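Local coordinates for protein exodeoxyribonuclease III (Neisseria meningitidis, PDB 2JC4) that probably cleaves double-stranded DNA as a metal-dependent 3'-5' exonuclease of the AP endonuclease/exonuclease III family involved in DNA repair, at residues S97-I102 with H138-L143; L144-I149 with R215-L220. One frame throughout, in Å; residues are numbered along the deposited sequence.

Interaction 1 (S97-I102 with H138-L143)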
loop_
_atom_site.group_PDB
_atom_site.type_symbol
_atom_site.label_atom_id
_atom_site.label_comp_id
_atom_site.label_asym_id
_atom_site.label_seq_id
_atom_site.Cartn_x
_atom_site.Cartn_y
_atom_site.Cartn_z
ATOM N N SER A 97 -9.499 6.337 14.357
ATOM C CA SER A 97 -9.808 5.472 15.527
ATOM C C SER A 97 -8.579 5.205 16.392
ATOM O O SER A 97 -8.353 4.066 16.813
ATOM C CB SER A 97 -10.359 4.118 15.090
ATOM O OG SER A 97 -11.660 4.229 14.570
ATOM N N GLY A 98 -7.778 6.233 16.630
ATOM C CA GLY A 98 -6.575 6.085 17.447
ATOM C C GLY A 98 -5.393 5.330 16.833
ATOM O O GLY A 98 -4.375 5.155 17.492
ATOM N N VAL A 99 -5.510 4.900 15.567
ATOM C CA VAL A 99 -4.388 4.248 14.887
ATOM C C VAL A 99 -3.798 5.238 13.875
ATOM O O VAL A 99 -4.549 5.814 13.076
ATOM C CB VAL A 99 -4.880 3.003 14.128
ATOM C CG1 VAL A 99 -3.733 2.354 13.352
ATOM C CG2 VAL A 99 -5.511 2.033 15.107
ATOM N N ARG A 100 -2.484 5.419 13.900
ATOM C CA ARG A 100 -1.832 6.264 12.904
ATOM C C ARG A 100 -1.677 5.415 11.642
ATOM O O ARG A 100 -0.989 4.380 11.669
ATOM C CB ARG A 100 -0.450 6.716 13.410
ATOM C CG ARG A 100 0.202 7.781 12.558
ATOM C CD ARG A 100 -0.672 9.059 12.492
ATOM N NE ARG A 100 0.041 10.143 11.832
ATOM C CZ ARG A 100 -0.500 11.306 11.470
ATOM N NH1 ARG A 100 -1.781 11.560 11.710
ATOM N NH2 ARG A 100 0.258 12.210 10.857
ATOM N N VAL A 101 -2.283 5.878 10.545
ATOM C CA VAL A 101 -2.274 5.146 9.291
ATOM C C VAL A 101 -1.398 5.944 8.322
ATOM O O VAL A 101 -1.674 7.078 8.035
ATOM C CB VAL A 101 -3.692 5.014 8.735
ATOM C CG1 VAL A 101 -3.705 4.407 7.291
ATOM C CG2 VAL A 101 -4.541 4.186 9.689
ATOM N N ILE A 102 -0.321 5.352 7.843
ATOM C CA ILE A 102 0.481 6.014 6.801
ATOM C C ILE A 102 0.351 5.222 5.492
ATOM O O ILE A 102 0.854 4.112 5.415
ATOM C CB ILE A 102 1.982 6.147 7.259
ATOM C CG1 ILE A 102 2.057 6.813 8.663
ATOM C CG2 ILE A 102 2.837 6.819 6.155
ATOM C CD1 ILE A 102 3.465 6.798 9.296
ATOM N N HIS A 138 3.114 7.537 18.173
ATOM C CA HIS A 138 1.937 6.682 18.003
ATOM C C HIS A 138 2.294 5.231 18.215
ATOM O O HIS A 138 2.911 4.599 17.343
ATOM C CB HIS A 138 1.343 6.821 16.588
ATOM C CG HIS A 138 1.027 8.227 16.199
ATOM N ND1 HIS A 138 -0.165 8.840 16.520
ATOM C CD2 HIS A 138 1.745 9.137 15.499
ATOM C CE1 HIS A 138 -0.166 10.069 16.037
ATOM N NE2 HIS A 138 0.976 10.270 15.402
ATOM N N GLY A 139 1.859 4.680 19.345
ATOM C CA GLY A 139 2.105 3.252 19.675
ATOM C C GLY A 139 1.308 2.346 18.733
ATOM O O GLY A 139 1.718 1.218 18.417
ATOM N N LYS A 140 0.160 2.834 18.269
ATOM C CA LYS A 140 -0.563 2.048 17.283
ATOM C C LYS A 140 -0.283 2.714 15.930
ATOM O O LYS A 140 -0.749 3.806 15.664
ATOM C CB LYS A 140 -2.041 1.994 17.624
ATOM C CG LYS A 140 -2.311 1.214 18.890
ATOM C CD LYS A 140 -3.806 1.178 19.167
ATOM C CE LYS A 140 -4.141 0.254 20.360
ATOM N NZ LYS A 140 -5.615 0.277 20.611
ATOM N N LEU A 141 0.545 2.077 15.109
ATOM C CA LEU A 141 0.884 2.691 13.823
ATOM C C LEU A 141 0.907 1.631 12.736
ATOM O O LEU A 141 1.382 0.529 12.967
ATOM C CB LEU A 141 2.202 3.488 13.918
ATOM C CG LEU A 141 2.714 4.166 12.615
ATOM C CD1 LEU A 141 3.343 5.566 12.919
ATOM C CD2 LEU A 141 3.679 3.250 11.799
ATOM N N VAL A 142 0.337 1.969 11.576
ATOM C CA VAL A 142 0.315 1.061 10.406
ATOM C C VAL A 142 0.866 1.789 9.204
ATOM O O VAL A 142 0.325 2.811 8.784
ATOM C CB VAL A 142 -1.116 0.508 10.089
ATOM C CG1 VAL A 142 -1.072 -0.473 8.951
ATOM C CG2 VAL A 142 -1.707 -0.233 11.284
ATOM N N LEU A 143 1.950 1.263 8.645
ATOM C CA LEU A 143 2.514 1.788 7.401
ATOM C C LEU A 143 2.206 0.786 6.305
ATOM O O LEU A 143 2.705 -0.347 6.349
ATOM C CB LEU A 143 4.049 2.004 7.532
ATOM C CG LEU A 143 4.866 2.244 6.236
ATOM C CD1 LEU A 143 4.507 3.600 5.650
ATOM C CD2 LEU A 143 6.394 2.140 6.443
HETATM O O HOH W 1 -1.235 5.416 18.586
HETATM O O HOH W 2 -2.089 7.760 17.902
#

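Interaction 2 (L144-I149 with R215-L220)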
loop_
_atom_site.group_PDB
_atom_site.type_symbol
_atom_site.label_atom_id
_atom_site.label_comp_id
_atom_site.label_asym_id
_atom_site.label_seq_id
_atom_site.Cartn_x
_atom_site.Cartn_y
_atom_site.Cartn_z
ATOM N N LEU A 144 1.374 1.167 5.334
ATOM C CA LEU A 144 0.898 0.181 4.346
ATOM C C LEU A 144 0.747 0.774 2.973
ATOM O O LEU A 144 0.682 2.001 2.816
ATOM C CB LEU A 144 -0.434 -0.491 4.788
ATOM C CG LEU A 144 -1.762 0.313 4.708
ATOM C CD1 LEU A 144 -2.896 -0.511 5.293
ATOM C CD2 LEU A 144 -1.708 1.711 5.427
ATOM N N GLY A 145 0.707 -0.088 1.955
ATOM C CA GLY A 145 0.567 0.415 0.594
ATOM C C GLY A 145 1.316 -0.460 -0.390
ATOM O O GLY A 145 1.605 -1.630 -0.116
ATOM N N ASP A 146 1.560 0.112 -1.567
ATOM C CA ASP A 146 2.286 -0.560 -2.619
ATOM C C ASP A 146 3.705 -0.099 -2.443
ATOM O O ASP A 146 4.011 1.078 -2.650
ATOM C CB ASP A 146 1.722 -0.102 -3.949
ATOM C CG ASP A 146 2.442 -0.707 -5.143
ATOM O OD1 ASP A 146 3.434 -1.465 -4.967
ATOM O OD2 ASP A 146 1.962 -0.421 -6.258
ATOM N N PHE A 147 4.575 -1.018 -2.009
ATOM C CA PHE A 147 5.955 -0.682 -1.731
ATOM C C PHE A 147 6.796 -0.897 -2.982
ATOM O O PHE A 147 7.897 -0.398 -3.032
ATOM C CB PHE A 147 6.531 -1.508 -0.559
ATOM C CG PHE A 147 5.977 -1.118 0.770
ATOM C CD1 PHE A 147 4.701 -1.567 1.145
ATOM C CD2 PHE A 147 6.717 -0.303 1.656
ATOM C CE1 PHE A 147 4.135 -1.193 2.361
ATOM C CE2 PHE A 147 6.158 0.060 2.896
ATOM C CZ PHE A 147 4.863 -0.407 3.245
ATOM N N ASN A 148 6.257 -1.590 -3.993
ATOM C CA ASN A 148 7.034 -1.868 -5.209
ATOM C C ASN A 148 8.363 -2.536 -4.892
ATOM O O ASN A 148 9.332 -2.379 -5.607
ATOM C CB ASN A 148 7.254 -0.577 -6.021
ATOM C CG ASN A 148 6.159 -0.348 -7.035
ATOM O OD1 ASN A 148 5.858 -1.245 -7.862
ATOM N ND2 ASN A 148 5.543 0.829 -6.991
ATOM N N ILE A 149 8.364 -3.307 -3.800
ATOM C CA ILE A 149 9.514 -4.103 -3.389
ATOM C C ILE A 149 8.967 -5.433 -2.863
ATOM O O ILE A 149 8.026 -5.484 -2.014
ATOM C CB ILE A 149 10.391 -3.416 -2.298
ATOM C CG1 ILE A 149 11.015 -2.100 -2.806
ATOM C CG2 ILE A 149 11.509 -4.431 -1.771
ATOM C CD1 ILE A 149 11.661 -1.299 -1.669
ATOM N N ARG A 215 4.831 -10.304 -4.462
ATOM C CA ARG A 215 4.277 -9.719 -3.230
ATOM C C ARG A 215 4.932 -8.377 -2.976
ATOM O O ARG A 215 6.021 -8.314 -2.389
ATOM C CB ARG A 215 4.448 -10.640 -2.005
ATOM C CG ARG A 215 3.715 -10.142 -0.755
ATOM C CD ARG A 215 3.918 -11.081 0.465
ATOM N NE ARG A 215 5.298 -11.021 0.960
ATOM C CZ ARG A 215 5.654 -10.422 2.105
ATOM N NH1 ARG A 215 4.738 -9.861 2.880
ATOM N NH2 ARG A 215 6.918 -10.412 2.487
ATOM N N ILE A 216 4.260 -7.307 -3.397
ATOM C CA ILE A 216 4.790 -5.939 -3.250
ATOM C C ILE A 216 3.894 -4.998 -2.477
ATOM O O ILE A 216 4.292 -3.848 -2.197
ATOM C CB ILE A 216 5.142 -5.312 -4.634
ATOM C CG1 ILE A 216 3.907 -5.318 -5.573
ATOM C CG2 ILE A 216 6.374 -6.091 -5.271
ATOM C CD1 ILE A 216 4.175 -4.651 -6.957
ATOM N N ASP A 217 2.676 -5.445 -2.172
ATOM C CA ASP A 217 1.775 -4.677 -1.332
ATOM C C ASP A 217 1.787 -5.230 0.086
ATOM O O ASP A 217 1.483 -6.444 0.308
ATOM C CB ASP A 217 0.362 -4.740 -1.925
ATOM C CG ASP A 217 0.317 -4.195 -3.342
ATOM O OD1 ASP A 217 0.154 -2.977 -3.458
ATOM O OD2 ASP A 217 0.374 -4.990 -4.321
ATOM N N HIS A 218 2.119 -4.364 1.049
ATOM C CA HIS A 218 2.441 -4.863 2.419
ATOM C C HIS A 218 1.712 -4.080 3.472
ATOM O O HIS A 218 1.260 -2.970 3.208
ATOM C CB HIS A 218 3.956 -4.777 2.701
ATOM C CG HIS A 218 4.809 -5.441 1.657
ATOM N ND1 HIS A 218 4.680 -6.768 1.342
ATOM C CD2 HIS A 218 5.746 -4.938 0.811
ATOM C CE1 HIS A 218 5.530 -7.072 0.366
ATOM N NE2 HIS A 218 6.194 -5.976 0.030
ATOM N N ILE A 219 1.646 -4.630 4.690
ATOM C CA ILE A 219 1.059 -3.902 5.826
ATOM C C ILE A 219 2.068 -4.031 6.971
ATOM O O ILE A 219 2.300 -5.126 7.459
ATOM C CB ILE A 219 -0.320 -4.472 6.236
ATOM C CG1 ILE A 219 -1.325 -4.334 5.066
ATOM C CG2 ILE A 219 -0.886 -3.688 7.454
ATOM C CD1 ILE A 219 -2.639 -5.014 5.300
ATOM N N LEU A 220 2.739 -2.936 7.300
ATOM C CA LEU A 220 3.821 -2.973 8.295
ATOM C C LEU A 220 3.255 -2.368 9.574
ATOM O O LEU A 220 2.618 -1.298 9.532
ATOM C CB LEU A 220 5.086 -2.227 7.817
ATOM C CG LEU A 220 5.711 -2.509 6.426
ATOM C CD1 LEU A 220 7.138 -1.949 6.356
ATOM C CD2 LEU A 220 5.674 -3.944 6.031
#

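Interaction 1 (S97-I102 with H138-L143)
With CG of Arg100 opposite the backbone N (chi1 -170°) and a bend at the next bond (chi2 60°), the arginine chain folds across the imidazole of His138, whose own CG points away from its carbonyl carbon (chi1 -54°). CB, CG and CD of Arg100 step over one ring face, and CD completes a CH-pi contact 3.7 Å from the centroid of the His138 ring. The guanidinium plane lies almost parallel to the imidazole, yet its N-H groups are taken up elsewhere: NE in a salt bridge with Glu134, NH1 by Asp75 O and Thr95 OG1. At the ring edge, His138 ND1 lies 2.6 Å from the oxygen of water 2, in the ring plane, and that water bonds weakly to Gly98 O. The two strands run parallel, as expected for the right-handed beta-alpha-beta crossover that links strand 99-105 through helix 115-135 to strand 141-144. Their ladder consists of Arg100 N to Lys140 O (3.0 Å), Val142 N to Arg100 O (2.8 Å) and a nearly straight bond from Ile102 N to Val142 O (2.8 Å). On the face shared with Arg100, Ile102 CD1 meets Leu141 CD1 at 3.8 Å and Ile102 CG2 meets Leu143 CD1 at 3.7 Å, beneath the crossover helix. On the other face, that of Val142, Val99 CG1 packs on Val142 CG2, and Met225 touches both valines.

Interaction 2 (L144-I149 with R215-L220)
Ile216 O receives two backbone N-H groups from the other segment: Phe147 N at 2.9 Å and, weakly, Asn148 N at 3.5 Å. The latter amide is also bound by Asp146 OD1 at 3.0 Å, closing an Asx turn in which the donor lies 32° out of the carboxylate plane. Farther along, Gly145 and His218 form an antiparallel hydrogen-bonded pair. The imidazole of His218 then reaches back to the loop, where NE2 donates to Ile149 O (2.8 Å) with the acceptor practically in the ring plane. This bond fixes the ring's rotation, while the Arg215 guanidinium, held by salt bridges to Asp155 and Asp186, lies with one face against His218 CE1. Phe147 meets the imidazole obliquely, CD1 to His218 CD2 at 3.5 Å, and its ring edge faces His218 O. Asp146 OD1 and Asp217 OD1 lie 3.9 Å apart, the two carboxylates crossing at an angle. Each OD2 has a partner outside: Asn7 ND2 for Asp146, His247 ND1 and Thr199 OG1 for Asp217. The pairing sets Asp146 beside Asp217, and the Asx turn holds Asn148 two residues on; all three are predicted to serve catalysis, in the manner of the active site of DNase I-like phosphodiesterases.

Interactions 1 and 2 follow one another along the chain and within one mixed sheet, their centres about 16 Å apart. Strand 141-144 belongs to both: it pairs in parallel with strand 99-105, and antiparallel with strand 217-221 on its other side. The seam is continuous, since Leu143 O lies 2.8 Å from Leu220 N and Ile102 O lies 3.0 Å from Leu144 N, both probable hydrogen bonds, while Val142 CG1 packs on Ile219 CG2. Interaction 1 is centred about 14 Å from the centre of the chain and interaction 2 about 5 Å from it, where the strand gives way to the loop carrying predicted catalytic residues. The strand thus leads into what is predicted to be the active site.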